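Side-chain contacts in isochorismatase hydrolase (Alkaliphilus metalliredigens, PDB 3HB7), which is probably a hydrolase of the isochorismatase family: residues R46-E49 with G50-H54; S157-E160 with E161-E164. One frame throughout, in Å; residues are numbered along the deposited sequence.

Contact 1. Residues R46-E49 with G50-H54; sequences RGRE and GDDIH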
loop_
_atom_site.group_PDB
_atom_site.type_symbol
_atom_site.label_atom_id
_atom_site.label_comp_id
_atom_site.label_asym_id
_atom_site.label_seq_id
_atom_site.Cartn_x
_atom_site.Cartn_y
_atom_site.Cartn_z
ATOM N N ARG E 46 24.040 -42.124 27.020
ATOM C CA ARG E 46 24.281 -43.533 26.843
ATOM C C ARG E 46 25.542 -43.918 27.589
ATOM O O ARG E 46 25.628 -44.940 28.248
ATOM C CB ARG E 46 24.428 -43.813 25.363
ATOM C CG ARG E 46 23.130 -44.002 24.672
ATOM C CD ARG E 46 23.135 -43.415 23.303
ATOM N NE ARG E 46 21.955 -43.838 22.581
ATOM C CZ ARG E 46 21.833 -43.862 21.270
ATOM N NH1 ARG E 46 22.813 -43.474 20.498
ATOM N NH2 ARG E 46 20.716 -44.270 20.734
ATOM N N GLY E 47 26.508 -43.025 27.525
ATOM C CA GLY E 47 27.753 -43.165 28.235
ATOM C C GLY E 47 27.551 -43.198 29.722
ATOM O O GLY E 47 28.288 -43.837 30.417
ATOM N N ARG E 48 26.539 -42.518 30.213
ATOM C CA ARG E 48 26.434 -42.306 31.636
ATOM C C ARG E 48 26.271 -43.590 32.393
ATOM O O ARG E 48 25.455 -44.411 32.065
ATOM C CB ARG E 48 25.242 -41.403 31.947
ATOM C CG ARG E 48 25.512 -40.309 32.934
ATOM C CD ARG E 48 24.238 -39.608 33.256
ATOM N NE ARG E 48 24.152 -39.203 34.643
ATOM C CZ ARG E 48 23.506 -39.894 35.564
ATOM N NH1 ARG E 48 22.915 -41.033 35.252
ATOM N NH2 ARG E 48 23.468 -39.455 36.801
ATOM N N GLU E 49 27.049 -43.756 33.437
ATOM C CA GLU E 49 26.832 -44.862 34.319
ATOM C C GLU E 49 25.578 -44.557 35.044
ATOM O O GLU E 49 25.308 -43.422 35.329
ATOM C CB GLU E 49 27.952 -44.997 35.331
ATOM C CG GLU E 49 27.950 -46.335 36.022
ATOM C CD GLU E 49 27.629 -46.236 37.491
ATOM O OE1 GLU E 49 26.847 -45.353 37.883
ATOM O OE2 GLU E 49 28.169 -47.046 38.262
ATOM N N GLY E 50 24.826 -45.586 35.371
ATOM C CA GLY E 50 23.597 -45.418 36.106
ATOM C C GLY E 50 22.368 -45.231 35.253
ATOM O O GLY E 50 22.438 -45.223 34.037
ATOM N N ASP E 51 21.232 -45.138 35.916
ATOM C CA ASP E 51 19.972 -45.025 35.232
ATOM C C ASP E 51 19.208 -43.735 35.492
ATOM O O ASP E 51 18.004 -43.713 35.417
ATOM C CB ASP E 51 19.107 -46.211 35.560
ATOM C CG ASP E 51 18.220 -46.569 34.440
ATOM O OD1 ASP E 51 18.479 -46.068 33.335
ATOM O OD2 ASP E 51 17.273 -47.340 34.655
ATOM N N ASP E 52 19.917 -42.685 35.841
ATOM C CA ASP E 52 19.301 -41.428 36.186
ATOM C C ASP E 52 18.562 -40.775 35.027
ATOM O O ASP E 52 17.562 -40.136 35.224
ATOM C CB ASP E 52 20.334 -40.484 36.784
ATOM C CG ASP E 52 20.644 -40.805 38.207
ATOM O OD1 ASP E 52 20.257 -41.885 38.662
ATOM O OD2 ASP E 52 21.271 -39.983 38.873
ATOM N N ILE E 53 19.088 -40.938 33.824
ATOM C CA ILE E 53 18.523 -40.315 32.656
ATOM C C ILE E 53 18.150 -41.245 31.520
ATOM O O ILE E 53 18.979 -41.929 30.986
ATOM C CB ILE E 53 19.454 -39.267 32.152
ATOM C CG1 ILE E 53 19.584 -38.208 33.232
ATOM C CG2 ILE E 53 18.926 -38.691 30.894
ATOM C CD1 ILE E 53 20.821 -37.420 33.202
ATOM N N HIS E 54 16.877 -41.227 31.148
ATOM C CA HIS E 54 16.353 -42.091 30.117
ATOM C C HIS E 54 16.155 -41.364 28.821
ATOM O O HIS E 54 15.873 -40.204 28.811
ATOM C CB HIS E 54 15.001 -42.628 30.509
ATOM C CG HIS E 54 15.003 -43.487 31.726
ATOM N ND1 HIS E 54 14.116 -44.521 31.898
ATOM C CD2 HIS E 54 15.756 -43.451 32.842
ATOM C CE1 HIS E 54 14.331 -45.094 33.060
ATOM N NE2 HIS E 54 15.321 -44.465 33.654
#
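Arg48 and Asp52 form a salt bridge across the turn between a helix and the next strand. Arg48 NH2 donates to Asp52 OD2 at 3.1 Å. The bond is not straight, with an N-H...O angle of 145°. The nitrogen meets OD2 from above the carboxylate plane, 47° out of it. The carboxylate and guanidinium planes are 29° apart. This is therefore a one-bond contact, not a two-pronged, coplanar pair. A second guanidinium nitrogen, Arg48 NH1, lies 3.1 Å from Asp52 CB, so the arginine also packs on the root of the aspartate side chain. Ile53 adds a van der Waals contact. Ile53 CD1 sits over one face of the guanidinium, toward the rim, 4.0 Å from Arg48 NE. The two side chains cross at about a right angle.

The torsions explain the reach. Arg48 bends at chi3, and this turns its guanidinium back over the turn. Asp52 has CG anti to its carbonyl carbon, and this brings OD2 to Arg48 NH2. Gly50 lies between them in the chain. A side chain on Gly50 would collide with Glu49 O at its backbone angles. On the strand side, His54 NE2 makes a weak hydrogen bond to Asp51 O, which meets the ring at its edge.

Trp186 of helix 179-187 touches Arg48, Asp52 and Ile53. Ile53 is buried against Trp44 and Val45 of helix 35-47 and against His8 and Ile10 of strand 8-13. The turn carries the chain from helix 35-47 into strand 53-60, which runs parallel to strand 8-13.

Contact 2. Residues S157-E160 with E161-E164; sequences SKTE and EMHE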
loop_
_atom_site.group_PDB
_atom_site.type_symbol
_atom_site.label_atom_id
_atom_site.label_comp_id
_atom_site.label_asym_id
_atom_site.label_seq_id
_atom_site.Cartn_x
_atom_site.Cartn_y
_atom_site.Cartn_z
ATOM N N SER E 157 12.806 -25.516 14.573
ATOM C CA SER E 157 11.548 -25.342 13.910
ATOM C C SER E 157 11.793 -25.023 12.473
ATOM O O SER E 157 12.900 -24.930 12.056
ATOM C CB SER E 157 10.715 -24.246 14.541
ATOM O OG SER E 157 9.396 -24.358 14.087
ATOM N N LYS E 158 10.722 -24.832 11.736
ATOM C CA LYS E 158 10.769 -24.566 10.322
ATOM C C LYS E 158 11.514 -23.283 10.021
ATOM O O LYS E 158 12.202 -23.199 9.044
ATOM C CB LYS E 158 9.357 -24.471 9.801
ATOM C CG LYS E 158 9.225 -24.599 8.341
ATOM C CD LYS E 158 7.802 -24.381 7.925
ATOM C CE LYS E 158 7.579 -24.814 6.510
ATOM N NZ LYS E 158 6.862 -26.110 6.374
ATOM N N THR E 159 11.374 -22.287 10.866
ATOM C CA THR E 159 12.122 -21.070 10.701
ATOM C C THR E 159 12.691 -20.630 12.017
ATOM O O THR E 159 12.198 -20.985 13.052
ATOM C CB THR E 159 11.266 -19.952 10.161
ATOM O OG1 THR E 159 10.355 -19.520 11.161
ATOM C CG2 THR E 159 10.488 -20.421 9.015
ATOM N N GLU E 160 13.736 -19.834 11.961
ATOM C CA GLU E 160 14.389 -19.338 13.142
ATOM C C GLU E 160 13.449 -18.469 13.948
ATOM O O GLU E 160 13.534 -18.410 15.160
ATOM C CB GLU E 160 15.680 -18.606 12.792
ATOM C CG GLU E 160 16.962 -19.325 13.238
ATOM C CD GLU E 160 18.237 -18.778 12.589
ATOM O OE1 GLU E 160 18.569 -17.601 12.801
ATOM O OE2 GLU E 160 18.914 -19.522 11.871
ATOM N N GLU E 161 12.570 -17.756 13.269
ATOM C CA GLU E 161 11.618 -16.946 13.969
ATOM C C GLU E 161 10.668 -17.782 14.790
ATOM O O GLU E 161 10.408 -17.454 15.917
ATOM C CB GLU E 161 10.830 -16.074 13.011
ATOM C CG GLU E 161 10.324 -14.809 13.657
ATOM C CD GLU E 161 9.017 -14.277 13.087
ATOM O OE1 GLU E 161 8.663 -14.619 11.947
ATOM O OE2 GLU E 161 8.347 -13.488 13.781
HETATM N N MSE E 162 10.145 -18.850 14.205
HETATM C CA MSE E 162 9.203 -19.716 14.889
HETATM C C MSE E 162 9.870 -20.341 16.083
HETATM O O MSE E 162 9.295 -20.407 17.140
HETATM C CB MSE E 162 8.695 -20.811 13.973
HETATM C CG MSE E 162 7.563 -20.429 13.109
HETATM SE SE MSE E 162 6.929 -21.860 12.101
HETATM C CE MSE E 162 5.491 -21.087 11.218
ATOM N N HIS E 163 11.099 -20.782 15.913
ATOM C CA HIS E 163 11.813 -21.351 17.018
ATOM C C HIS E 163 12.010 -20.342 18.110
ATOM O O HIS E 163 11.873 -20.662 19.260
ATOM C CB HIS E 163 13.157 -21.890 16.581
ATOM C CG HIS E 163 14.006 -22.354 17.714
ATOM N ND1 HIS E 163 15.246 -21.828 17.981
ATOM C CD2 HIS E 163 13.791 -23.293 18.658
ATOM C CE1 HIS E 163 15.751 -22.418 19.044
ATOM N NE2 HIS E 163 14.887 -23.309 19.472
ATOM N N GLU E 164 12.354 -19.127 17.733
ATOM C CA GLU E 164 12.608 -18.080 18.688
ATOM C C GLU E 164 11.385 -17.709 19.495
ATOM O O GLU E 164 11.474 -17.515 20.690
ATOM C CB GLU E 164 13.167 -16.848 17.971
ATOM C CG GLU E 164 13.654 -15.741 18.895
ATOM C CD GLU E 164 13.753 -14.346 18.255
ATOM O OE1 GLU E 164 14.131 -13.415 18.967
ATOM O OE2 GLU E 164 13.463 -14.163 17.066
#
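An N-cap opens helix 160-170, with Thr159 as the capping residue. Thr159 OG1 accepts from Met162 N at 3.1 Å, and the bond is nearly straight at 163°. The side chain thus takes up a backbone N-H of the first helical turn. OG1 stands between the backbone N and the carbonyl carbon of its own residue, chi1 71°, and this turns it to the helix start. Replacing Thr159 with a valine would probably leave Met162 N without this acceptor and weaken the start of the helix.

The backbone continues the pattern. His163 N donates to Thr159 O at 3.1 Å, in the carbonyl plane. Glu164 N donates to Glu160 O at 2.9 Å. These are the first i to i+4 bonds of the helix.

Residue 162 is a selenomethionine. Met162 CB and Met162 CG each come 3.5 Å from Thr159 OG1, and the two side chains lie at a slant to each other. Beyond CG the chain is extended, and Met162 SE passes 4.2 Å from Lys158 CB.

Ser157 packs on the same turn from the loop before it. Trp129 touches both Ser157 and Lys158. Asn131 touches Met162 and gives Ser157 OG a weak hydrogen bond through ND2. Ser157 CB lies 4.0 Å from His163 CB, and Ser157 OG lies 3.6 Å from Met162 CB.

In the fold
From the N terminus, strand 8-13 comes first, then helix 35-47. Contact 1 closes the turn between that helix and strand 53-60. The chain then adds strands 96-100, 122-126 and 147-151 to the parallel sheet. Contact 2 follows strand 155-156 and starts helix 160-170, which leads on to strand 175-177, the outermost strand on one side within this chain. The contacts are in series and neither nest nor cross. They lie on opposite sides of the chain's centre. The centres of contact 1 and contact 2 are about 31 Å apart, and the nearest atoms of contact 1 and contact 2 are about 19 Å apart. Contact 1 joins a helix end to a strand start, whereas contact 2 joins a loop to a helix start.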